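Local coordinates for putative NADH Oxidase (Clostridium acetobutylicum, PDB 3E10), which binds flavin mononucleotide and is probably an FMN-dependent oxidoreductase of the nitroreductase family, at residues N6-I11 / A96-L101; D92-A97 / A111-A116. All blocks are in the same frame, centred on the assembly; numbering follows the deposited sequence. Where two conformers were deposited one is given.

Contact 1 of 2, residues N6-I11 / A96-L101; sequences NNRRSI and AAENIL. With FMN (flavin mononucleotide), chain L.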
ATOM      1  N   ASN B   6     -11.470   1.788  -7.759  1.00  6.79           N
ATOM      2  CA  ASN B   6     -12.217   3.036  -7.819  1.00  6.66           C
ATOM      3  C   ASN B   6     -13.215   3.214  -6.678  1.00  6.75           C
ATOM      4  O   ASN B   6     -13.494   4.356  -6.262  1.00  9.15           O
ATOM      5  CB  ASN B   6     -13.011   3.124  -9.125  1.00  8.54           C
ATOM      6  CG  ASN B   6     -12.156   3.546 -10.298  1.00 10.70           C
ATOM      7  OD1 ASN B   6     -11.093   4.112 -10.143  1.00 11.42           O
ATOM      8  ND2 ASN B   6     -12.651   3.276 -11.495  1.00 16.98           N
ATOM      9  N   ASN B   7     -13.813   2.112  -6.226  1.00  7.13           N
ATOM     10  CA  ASN B   7     -14.940   2.200  -5.300  0.50  7.00           C
ATOM     11  C   ASN B   7     -14.572   2.075  -3.826  1.00  6.86           C
ATOM     12  O   ASN B   7     -15.375   2.400  -2.973  1.00  7.18           O
ATOM     13  CB  ASN B   7     -16.012   1.175  -5.677  0.50  8.03           C
ATOM     14  CG  ASN B   7     -16.804   1.586  -6.905  0.50 11.02           C
ATOM     15  OD1 ASN B   7     -17.446   2.620  -6.918  0.50 16.36           O
ATOM     16  ND2 ASN B   7     -16.767   0.760  -7.939  0.50 19.86           N
ATOM     17  N   ARG B   8     -13.368   1.589  -3.526  1.00  6.90           N
ATOM     18  CA  ARG B   8     -12.951   1.471  -2.130  1.00  6.02           C
ATOM     19  C   ARG B   8     -13.004   2.843  -1.445  1.00  6.13           C
ATOM     20  O   ARG B   8     -12.351   3.792  -1.907  1.00  6.55           O
ATOM     21  CB  ARG B   8     -11.531   0.969  -2.084  1.00  6.44           C
ATOM     22  CG  ARG B   8     -10.919   0.878  -0.660  1.00  6.33           C
ATOM     23  CD  ARG B   8      -9.446   1.291  -0.593  1.00  6.21           C
ATOM     24  NE  ARG B   8      -9.225   2.646  -1.126  1.00  6.12           N
ATOM     25  CZ  ARG B   8      -9.481   3.785  -0.488  1.00  5.72           C
ATOM     26  NH1 ARG B   8     -10.030   3.781   0.714  1.00  5.85           N
ATOM     27  NH2 ARG B   8      -9.229   4.940  -1.090  1.00  6.17           N
ATOM     28  N   ARG B   9     -13.735   2.915  -0.327  1.00  6.52           N
ATOM     29  CA  ARG B   9     -13.825   4.151   0.444  1.00  6.11           C
ATOM     30  C   ARG B   9     -13.498   3.876   1.907  1.00  6.19           C
ATOM     31  O   ARG B   9     -13.671   2.761   2.406  1.00  7.00           O
ATOM     32  CB  ARG B   9     -15.246   4.766   0.369  1.00  6.66           C
ATOM     33  CG  ARG B   9     -15.681   5.225  -1.023  1.00  7.29           C
ATOM     34  CD  ARG B   9     -15.261   6.620  -1.380  1.00  7.39           C
ATOM     35  NE  ARG B   9     -13.821   6.820  -1.529  1.00  7.07           N
ATOM     36  CZ  ARG B   9     -13.154   6.562  -2.653  1.00  6.96           C
ATOM     37  NH1 ARG B   9     -13.760   6.058  -3.731  1.00  7.45           N
ATOM     38  NH2 ARG B   9     -11.856   6.782  -2.689  1.00  6.18           N
ATOM     39  N   SER B  10     -13.097   4.916   2.634  1.00  5.67           N
ATOM     40  CA  SER B  10     -13.016   4.809   4.082  1.00  6.35           C
ATOM     41  C   SER B  10     -14.426   4.864   4.674  1.00  6.23           C
ATOM     42  O   SER B  10     -15.117   5.882   4.583  1.00  8.94           O
ATOM     43  CB  SER B  10     -12.162   5.951   4.650  1.00  6.02           C
ATOM     44  OG  SER B  10     -10.793   5.753   4.364  1.00  6.11           O
ATOM     45  N   ILE B  11     -14.839   3.754   5.271  1.00  5.25           N
ATOM     46  CA  ILE B  11     -16.143   3.605   5.882  1.00  6.26           C
ATOM     47  C   ILE B  11     -15.948   3.480   7.377  1.00  6.66           C
ATOM     48  O   ILE B  11     -15.176   2.633   7.835  1.00  7.55           O
ATOM     49  CB  ILE B  11     -16.916   2.406   5.254  1.00  7.54           C
ATOM     50  CG1 ILE B  11     -17.274   2.768   3.774  1.00 11.02           C
ATOM     51  CG2 ILE B  11     -18.171   2.072   6.110  1.00  7.60           C
ATOM     52  CD1 ILE B  11     -18.017   1.697   2.992  1.00 12.79           C
ATOM     53  N   ALA B  96       0.206  -4.228   2.533  1.00  5.07           N
ATOM     54  CA  ALA B  96      -0.703  -5.195   3.146  1.00  4.78           C
ATOM     55  C   ALA B  96      -2.036  -4.554   3.550  1.00  5.29           C
ATOM     56  O   ALA B  96      -3.112  -5.109   3.318  1.00  5.61           O
ATOM     57  CB  ALA B  96      -0.028  -5.879   4.342  1.00  6.08           C
ATOM     58  N   ALA B  97      -1.956  -3.370   4.160  1.00  4.92           N
ATOM     59  CA  ALA B  97      -3.170  -2.655   4.570  1.00  4.77           C
ATOM     60  C   ALA B  97      -4.062  -2.343   3.377  1.00  4.02           C
ATOM     61  O   ALA B  97      -5.274  -2.550   3.418  1.00  6.11           O
ATOM     62  CB  ALA B  97      -2.783  -1.339   5.299  1.00  6.00           C
ATOM     63  N   GLU B  98      -3.439  -1.872   2.295  1.00  5.25           N
ATOM     64  CA  GLU B  98      -4.192  -1.526   1.103  1.00  5.61           C
ATOM     65  C   GLU B  98      -4.838  -2.783   0.538  1.00  5.42           C
ATOM     66  O   GLU B  98      -5.979  -2.726   0.089  1.00  5.93           O
ATOM     67  CB  GLU B  98      -3.304  -0.813   0.067  1.00  7.18           C
ATOM     68  CG  GLU B  98      -4.037  -0.390  -1.238  1.00  5.91           C
ATOM     69  CD  GLU B  98      -5.176   0.616  -1.041  1.00  6.76           C
ATOM     70  OE1 GLU B  98      -5.472   1.009   0.103  1.00  8.23           O
ATOM     71  OE2 GLU B  98      -5.813   0.996  -2.068  1.00  6.88           O
ATOM     72  N   ASN B  99      -4.121  -3.912   0.558  1.00  4.94           N
ATOM     73  CA  ASN B  99      -4.760  -5.145   0.108  1.00  5.11           C
ATOM     74  C   ASN B  99      -6.000  -5.495   0.946  1.00  5.67           C
ATOM     75  O   ASN B  99      -7.015  -5.976   0.425  1.00  5.99           O
ATOM     76  CB  ASN B  99      -3.799  -6.319   0.115  1.00  5.51           C
ATOM     77  CG  ASN B  99      -2.910  -6.371  -1.113  1.00  5.77           C
ATOM     78  OD1 ASN B  99      -2.862  -5.437  -1.937  1.00  6.14           O
ATOM     79  ND2 ASN B  99      -2.186  -7.490  -1.243  1.00  6.34           N
ATOM     80  N   ILE B 100      -5.883  -5.347   2.261  1.00  4.99           N
ATOM     81  CA  ILE B 100      -7.068  -5.582   3.127  1.00  3.97           C
ATOM     82  C   ILE B 100      -8.234  -4.690   2.736  1.00  4.40           C
ATOM     83  O   ILE B 100      -9.381  -5.139   2.648  1.00  6.08           O
ATOM     84  CB  ILE B 100      -6.716  -5.436   4.635  1.00  4.52           C
ATOM     85  CG1 ILE B 100      -5.686  -6.502   5.069  1.00  5.93           C
ATOM     86  CG2 ILE B 100      -7.955  -5.463   5.488  1.00  6.28           C
ATOM     87  CD1 ILE B 100      -5.127  -6.260   6.462  1.00  7.66           C
ATOM     88  N   LEU B 101      -7.944  -3.392   2.564  1.00  4.80           N
ATOM     89  CA  LEU B 101      -9.017  -2.470   2.256  1.00  6.19           C
ATOM     90  C   LEU B 101      -9.676  -2.849   0.937  1.00  5.28           C
ATOM     91  O   LEU B 101     -10.900  -2.743   0.806  1.00  6.07           O
ATOM     92  CB  LEU B 101      -8.483  -1.049   2.179  1.00  5.76           C
ATOM     93  CG  LEU B 101      -7.876  -0.456   3.448  1.00  5.23           C
ATOM     94  CD1 LEU B 101      -7.371   0.947   3.130  1.00  7.49           C
ATOM     95  CD2 LEU B 101      -8.861  -0.462   4.662  1.00  6.12           C
TER
HETATM   96  N1  FMN L 501      -9.024   7.727   8.734  1.00  6.31           N
HETATM   97  C2  FMN L 501      -9.484   7.886  10.008  1.00  6.35           C
HETATM   98  O2  FMN L 501     -10.691   8.078  10.211  1.00  8.96           O
HETATM   99  N3  FMN L 501      -8.604   7.804  11.055  1.00  6.09           N
HETATM  100  C4  FMN L 501      -7.243   7.663  10.887  1.00  6.03           C
HETATM  101  O4  FMN L 501      -6.477   7.590  11.877  1.00  8.02           O
HETATM  102  C4A FMN L 501      -6.774   7.485   9.585  1.00  6.43           C
HETATM  103  N5  FMN L 501      -5.439   7.269   9.377  1.00  6.77           N
HETATM  104  C5A FMN L 501      -4.995   7.032   8.077  1.00  6.42           C
HETATM  105  C6  FMN L 501      -3.636   6.805   7.880  1.00  6.01           C
HETATM  106  C7  FMN L 501      -3.125   6.566   6.600  1.00  5.88           C
HETATM  107  C7M FMN L 501      -1.689   6.247   6.410  1.00  7.83           C
HETATM  108  C8  FMN L 501      -4.017   6.532   5.517  1.00  5.11           C
HETATM  109  C8M FMN L 501      -3.540   6.046   4.145  1.00  6.38           C
HETATM  110  C9  FMN L 501      -5.381   6.763   5.735  1.00  5.67           C
HETATM  111  C9A FMN L 501      -5.882   7.032   6.996  1.00  5.08           C
HETATM  112  N10 FMN L 501      -7.237   7.294   7.227  1.00  5.98           N
HETATM  113  C10 FMN L 501      -7.694   7.483   8.524  1.00  5.23           C
HETATM  114  C1' FMN L 501      -8.183   7.261   6.101  1.00  5.58           C
HETATM  115  C2' FMN L 501      -8.085   8.567   5.297  1.00  5.86           C
HETATM  116  O2' FMN L 501      -8.658   9.675   5.988  1.00  6.35           O
HETATM  117  C3' FMN L 501      -8.814   8.391   3.960  1.00  6.12           C
HETATM  118  O3' FMN L 501      -8.102   7.430   3.199  1.00  5.87           O
HETATM  119  C4' FMN L 501      -8.974   9.693   3.152  1.00  5.99           C
HETATM  120  O4' FMN L 501      -9.859  10.596   3.809  1.00  8.06           O
HETATM  121  C5' FMN L 501      -9.482   9.479   1.728  1.00  6.11           C
HETATM  122  O5' FMN L 501     -10.777   8.865   1.714  1.00  5.88           O
HETATM  123  P   FMN L 501     -10.973   7.426   1.047  1.00  6.78           P
HETATM  124  O1P FMN L 501     -10.413   7.477  -0.352  1.00  6.94           O
HETATM  125  O2P FMN L 501     -10.225   6.418   1.856  1.00  6.37           O
HETATM  126  O3P FMN L 501     -12.471   7.224   1.051  1.00  6.87           O

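Contact 2 of 2, residues D92-A97 / A111-A116; sequences DMAAAA and AVWLGA. With FMN (flavin mononucleotide), chain L.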
ATOM      1  N   ASP B  92       6.015  -2.110   3.296  1.00  4.47           N
ATOM      2  CA  ASP B  92       5.464  -3.443   3.231  1.00  5.43           C
ATOM      3  C   ASP B  92       4.079  -3.484   3.910  1.00  4.69           C
ATOM      4  O   ASP B  92       3.144  -4.068   3.392  1.00  5.42           O
ATOM      5  CB  ASP B  92       6.330  -4.431   4.006  1.00  5.58           C
ATOM      6  CG  ASP B  92       7.756  -4.560   3.507  1.00  6.38           C
ATOM      7  OD1 ASP B  92       8.079  -4.043   2.404  1.00  6.41           O
ATOM      8  OD2 ASP B  92       8.531  -5.252   4.242  1.00  7.49           O
HETATM    9  N   MSE B  93       4.006  -2.894   5.104  1.00  5.00           N
HETATM   10  CA  MSE B  93       2.782  -2.954   5.919  1.00  5.05           C
HETATM   11  C   MSE B  93       1.671  -2.126   5.313  1.00  4.40           C
HETATM   12  O   MSE B  93       0.512  -2.539   5.361  1.00  5.57           O
HETATM   13  CB  MSE B  93       3.031  -2.512   7.373  1.00  6.05           C
HETATM   14  CG  MSE B  93       4.051  -3.367   8.166  1.00  6.24           C
HETATM   15 SE   MSE B  93       3.620  -5.242   8.220  0.75  5.68          SE
HETATM   16  CE  MSE B  93       1.891  -5.074   9.112  1.00  8.60           C
ATOM     17  N   ALA B  94       2.049  -1.022   4.683  1.00  4.39           N
ATOM     18  CA  ALA B  94       1.092  -0.198   3.975  1.00  4.55           C
ATOM     19  C   ALA B  94       0.502  -0.946   2.767  1.00  6.26           C
ATOM     20  O   ALA B  94      -0.693  -0.850   2.487  1.00  5.15           O
ATOM     21  CB  ALA B  94       1.786   1.141   3.548  1.00  6.08           C
ATOM     22  N   ALA B  95       1.351  -1.708   2.075  1.00  5.73           N
ATOM     23  CA  ALA B  95       0.866  -2.492   0.933  1.00  4.46           C
ATOM     24  C   ALA B  95      -0.116  -3.568   1.410  1.00  5.11           C
ATOM     25  O   ALA B  95      -1.133  -3.816   0.766  1.00  6.14           O
ATOM     26  CB  ALA B  95       2.071  -3.106   0.180  1.00  5.41           C
ATOM     27  N   ALA B  96       0.206  -4.228   2.533  1.00  5.07           N
ATOM     28  CA  ALA B  96      -0.703  -5.195   3.146  1.00  4.78           C
ATOM     29  C   ALA B  96      -2.036  -4.554   3.550  1.00  5.29           C
ATOM     30  O   ALA B  96      -3.112  -5.109   3.318  1.00  5.61           O
ATOM     31  CB  ALA B  96      -0.028  -5.879   4.342  1.00  6.08           C
ATOM     32  N   ALA B  97      -1.956  -3.370   4.160  1.00  4.92           N
ATOM     33  CA  ALA B  97      -3.170  -2.655   4.570  1.00  4.77           C
ATOM     34  C   ALA B  97      -4.062  -2.343   3.377  1.00  4.02           C
ATOM     35  O   ALA B  97      -5.274  -2.550   3.418  1.00  6.11           O
ATOM     36  CB  ALA B  97      -2.783  -1.339   5.299  1.00  6.00           C
ATOM     37  N   ALA B 111     -14.404  -0.625   5.433  1.00  6.67           N
ATOM     38  CA  ALA B 111     -13.260  -0.590   6.320  1.00  5.63           C
ATOM     39  C   ALA B 111     -12.633   0.789   6.287  1.00  5.64           C
ATOM     40  O   ALA B 111     -12.834   1.553   5.365  1.00  6.23           O
ATOM     41  CB  ALA B 111     -12.259  -1.669   5.909  1.00  6.43           C
ATOM     42  N   VAL B 112     -11.845   1.081   7.313  1.00  5.75           N
ATOM     43  CA  VAL B 112     -10.998   2.264   7.303  1.00  5.38           C
ATOM     44  C   VAL B 112      -9.659   1.932   7.977  1.00  5.14           C
ATOM     45  O   VAL B 112      -9.592   1.228   8.988  1.00  6.56           O
ATOM     46  CB  VAL B 112     -11.692   3.500   7.975  1.00  5.55           C
ATOM     47  CG1 VAL B 112     -12.062   3.205   9.447  1.00  7.31           C
ATOM     48  CG2 VAL B 112     -10.784   4.739   7.884  1.00  6.49           C
ATOM     49  N   TRP B 113      -8.602   2.493   7.396  1.00  5.74           N
ATOM     50  CA  TRP B 113      -7.243   2.461   7.941  1.00  4.66           C
ATOM     51  C   TRP B 113      -7.153   3.497   9.038  1.00  6.49           C
ATOM     52  O   TRP B 113      -7.414   4.679   8.803  1.00  7.84           O
ATOM     53  CB  TRP B 113      -6.291   2.770   6.788  1.00  6.65           C
ATOM     54  CG  TRP B 113      -4.839   2.773   6.989  1.00  6.02           C
ATOM     55  CD1 TRP B 113      -4.116   3.020   8.132  1.00  6.77           C
ATOM     56  CD2 TRP B 113      -3.880   2.580   5.949  1.00  4.40           C
ATOM     57  NE1 TRP B 113      -2.765   2.957   7.854  1.00  7.76           N
ATOM     58  CE2 TRP B 113      -2.599   2.735   6.512  1.00  6.18           C
ATOM     59  CE3 TRP B 113      -3.990   2.296   4.585  1.00  5.92           C
ATOM     60  CZ2 TRP B 113      -1.432   2.581   5.757  1.00  6.23           C
ATOM     61  CZ3 TRP B 113      -2.853   2.193   3.830  1.00  7.20           C
ATOM     62  CH2 TRP B 113      -1.588   2.352   4.417  1.00  6.73           C
ATOM     63  N   LEU B 114      -6.792   3.030  10.232  1.00  5.96           N
ATOM     64  CA  LEU B 114      -6.591   3.893  11.395  1.00  6.14           C
ATOM     65  C   LEU B 114      -5.089   3.955  11.673  1.00  6.25           C
ATOM     66  O   LEU B 114      -4.501   3.004  12.190  1.00  6.69           O
ATOM     67  CB  LEU B 114      -7.395   3.364  12.580  1.00  6.67           C
ATOM     68  CG  LEU B 114      -8.909   3.168  12.329  1.00  7.06           C
ATOM     69  CD1 LEU B 114      -9.554   2.520  13.572  1.00  8.28           C
ATOM     70  CD2 LEU B 114      -9.620   4.436  11.915  1.00  8.24           C
ATOM     71  N   GLY B 115      -4.467   5.068  11.295  1.00  6.69           N
ATOM     72  CA  GLY B 115      -3.019   5.185  11.362  1.00  6.45           C
ATOM     73  C   GLY B 115      -2.495   5.071  12.789  1.00  6.90           C
ATOM     74  O   GLY B 115      -3.147   5.513  13.753  1.00  6.66           O
ATOM     75  N   ALA B 116      -1.332   4.471  12.935  1.00  7.01           N
ATOM     76  CA  ALA B 116      -0.642   4.406  14.235  1.00  6.01           C
ATOM     77  C   ALA B 116       0.819   4.823  14.097  1.00  7.46           C
ATOM     78  O   ALA B 116       1.176   5.962  14.427  1.00  7.84           O
ATOM     79  CB  ALA B 116      -0.814   3.014  14.883  1.00  7.83           C
TER
HETATM   80  N1  FMN L 501      -9.024   7.727   8.734  1.00  6.31           N
HETATM   81  C2  FMN L 501      -9.484   7.886  10.008  1.00  6.35           C
HETATM   82  O2  FMN L 501     -10.691   8.078  10.211  1.00  8.96           O
HETATM   83  N3  FMN L 501      -8.604   7.804  11.055  1.00  6.09           N
HETATM   84  C4  FMN L 501      -7.243   7.663  10.887  1.00  6.03           C
HETATM   85  O4  FMN L 501      -6.477   7.590  11.877  1.00  8.02           O
HETATM   86  C4A FMN L 501      -6.774   7.485   9.585  1.00  6.43           C
HETATM   87  N5  FMN L 501      -5.439   7.269   9.377  1.00  6.77           N
HETATM   88  C5A FMN L 501      -4.995   7.032   8.077  1.00  6.42           C
HETATM   89  C6  FMN L 501      -3.636   6.805   7.880  1.00  6.01           C
HETATM   90  C7  FMN L 501      -3.125   6.566   6.600  1.00  5.88           C
HETATM   91  C7M FMN L 501      -1.689   6.247   6.410  1.00  7.83           C
HETATM   92  C8  FMN L 501      -4.017   6.532   5.517  1.00  5.11           C
HETATM   93  C8M FMN L 501      -3.540   6.046   4.145  1.00  6.38           C
HETATM   94  C9  FMN L 501      -5.381   6.763   5.735  1.00  5.67           C
HETATM   95  C9A FMN L 501      -5.882   7.032   6.996  1.00  5.08           C
HETATM   96  N10 FMN L 501      -7.237   7.294   7.227  1.00  5.98           N
HETATM   97  C10 FMN L 501      -7.694   7.483   8.524  1.00  5.23           C
HETATM   98  C1' FMN L 501      -8.183   7.261   6.101  1.00  5.58           C
HETATM   99  C2' FMN L 501      -8.085   8.567   5.297  1.00  5.86           C
HETATM  100  O2' FMN L 501      -8.658   9.675   5.988  1.00  6.35           O
HETATM  101  C3' FMN L 501      -8.814   8.391   3.960  1.00  6.12           C
HETATM  102  O3' FMN L 501      -8.102   7.430   3.199  1.00  5.87           O
HETATM  103  C4' FMN L 501      -8.974   9.693   3.152  1.00  5.99           C
HETATM  104  O4' FMN L 501      -9.859  10.596   3.809  1.00  8.06           O
HETATM  105  C5' FMN L 501      -9.482   9.479   1.728  1.00  6.11           C
HETATM  106  O5' FMN L 501     -10.777   8.865   1.714  1.00  5.88           O
HETATM  107  P   FMN L 501     -10.973   7.426   1.047  1.00  6.78           P
HETATM  108  O1P FMN L 501     -10.413   7.477  -0.352  1.00  6.94           O
HETATM  109  O2P FMN L 501     -10.225   6.418   1.856  1.00  6.37           O
HETATM  110  O3P FMN L 501     -12.471   7.224   1.051  1.00  6.87           O

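Contact 1 of 2, residues N6-I11 / A96-L101
R8 and E98 pair by charge alone, in a long salt bridge: NE of R8 lies 3.9 Å from OE2 of E98, but the carboxylate oxygen is displaced from the plane of the guanidinium, so attraction of charge joins them without a hydrogen bond. The two side chains meet at about a right angle, with guanidinium and carboxylate planes turned 57° apart. What fixes the guanidinium is instead the flavin phosphate at its edge, where R8 NH1 donates to FMN O2P over 2.9 Å in a nearly straight bond (167°) and NH2 reaches O1P. The arginine chain starts with CG anti to the backbone N (chi1 176°) and then bends at chi2 and chi3. Its CD is thereby laid against helix 89-106, 3.8 Å from CB of L101, while the head turns to the phosphate.

R8 is also where the chain leaves helix 4-7, and the two residues that follow close on the same anion. R9 points its CB away from helix 89-106; its NE bonds FMN O3P, and its NH2 holds O1P, in the guanidinium plane, at 2.8 Å. A weak bond from R9 NH1 back to O of N6 ties this arginine to the end of helix 4-7. S10 contributes both its backbone N, which donates to O3P in a nearly straight bond, and its OG, which gives a bond of 2.7 Å to O2P. R8, R9 and S10 thus form the phosphate-binding part of the FMN site, consistent with the nitroreductase family.

R12 and R157 also bond the flavin, and P35 of the second subunit packs on both R8 and E98, with R8 NH2 bonded to O of Q33 there. Each terminal phosphate oxygen is gripped by two donors from R8-S10, and the buried E98 carboxylate probably tempers the positive charge gathered around the phosphate.

Contact 2 of 2, residues D92-A97 / A111-A116
W113 of strand 110-115 meets A94 and A97 of helix 89-106, and the residues before and after it in the segment 111-116 border the flavin or the helix. At the start of the segment, A111 packs its methyl on A104 of helix 89-106. Next, V112 carries CG2 anti to its backbone N and sets that methyl over the rim of the pyrimidine ring, 3.6 Å from FMN N1.

W113 makes the contact with the helix. With CG anti to the backbone N (chi1 -178°), the indole extends to helix 89-106 and is enclosed between protein and cofactor. CB of A97 stands over one face in a CH-pi contact, 3.8 Å from the centroid of the six-membered ring and only 9° off its normal. Over the opposite face comes the dimethylbenzene end of the flavin: C8M is 3.7 Å above the indole plane, toward the rim, and C7M approaches CE2 to 3.6 Å. A94 arrives at the edge instead, its CB 3.7 Å from CH2 of W113. Alanines one helical turn apart therefore take up a face and an edge of the same ring.

The strand is one of the two outermost, within this chain, of the antiparallel sheet on which helix 89-106 packs, an arrangement in keeping with the nitroreductase fold and its flavin bound at the dimer interface. Q91 of the second subunit also packs on W113, and the two A94 residues of the dimer touch each other.

L114 has CD2 3.6 Å from FMN N3, over the same face of the pyrimidine ring as CG2 of V112, while its backbone bonds V141 of the neighbouring strand. At G115 the backbone N donates to FMN O4 over 3.3 Å, bent at 138°, and the carbonyl oxygen accepts a bond from NH1 of R122.

In the fold
Both contacts are buried and use helix 89-106, sharing A96 and A97, with centres about 9 Å apart. Contact 1 joins the helix to the loop after helix 4-7 through a long charge pair and R8-L101 packing, with the hydrogen bonds going to the FMN phosphate. Contact 2, nearer the centre of the chain, joins it to strand 110-115 and is apolar between its segments, serving the isoalloxazine ring. They meet where I11 N approaches O of A111 at 3.0 Å, probably a hydrogen bond, and where L101 packs on A111. Helix 89-106 thus backs residues that bind both ends of the cofactor and also touches the second subunit.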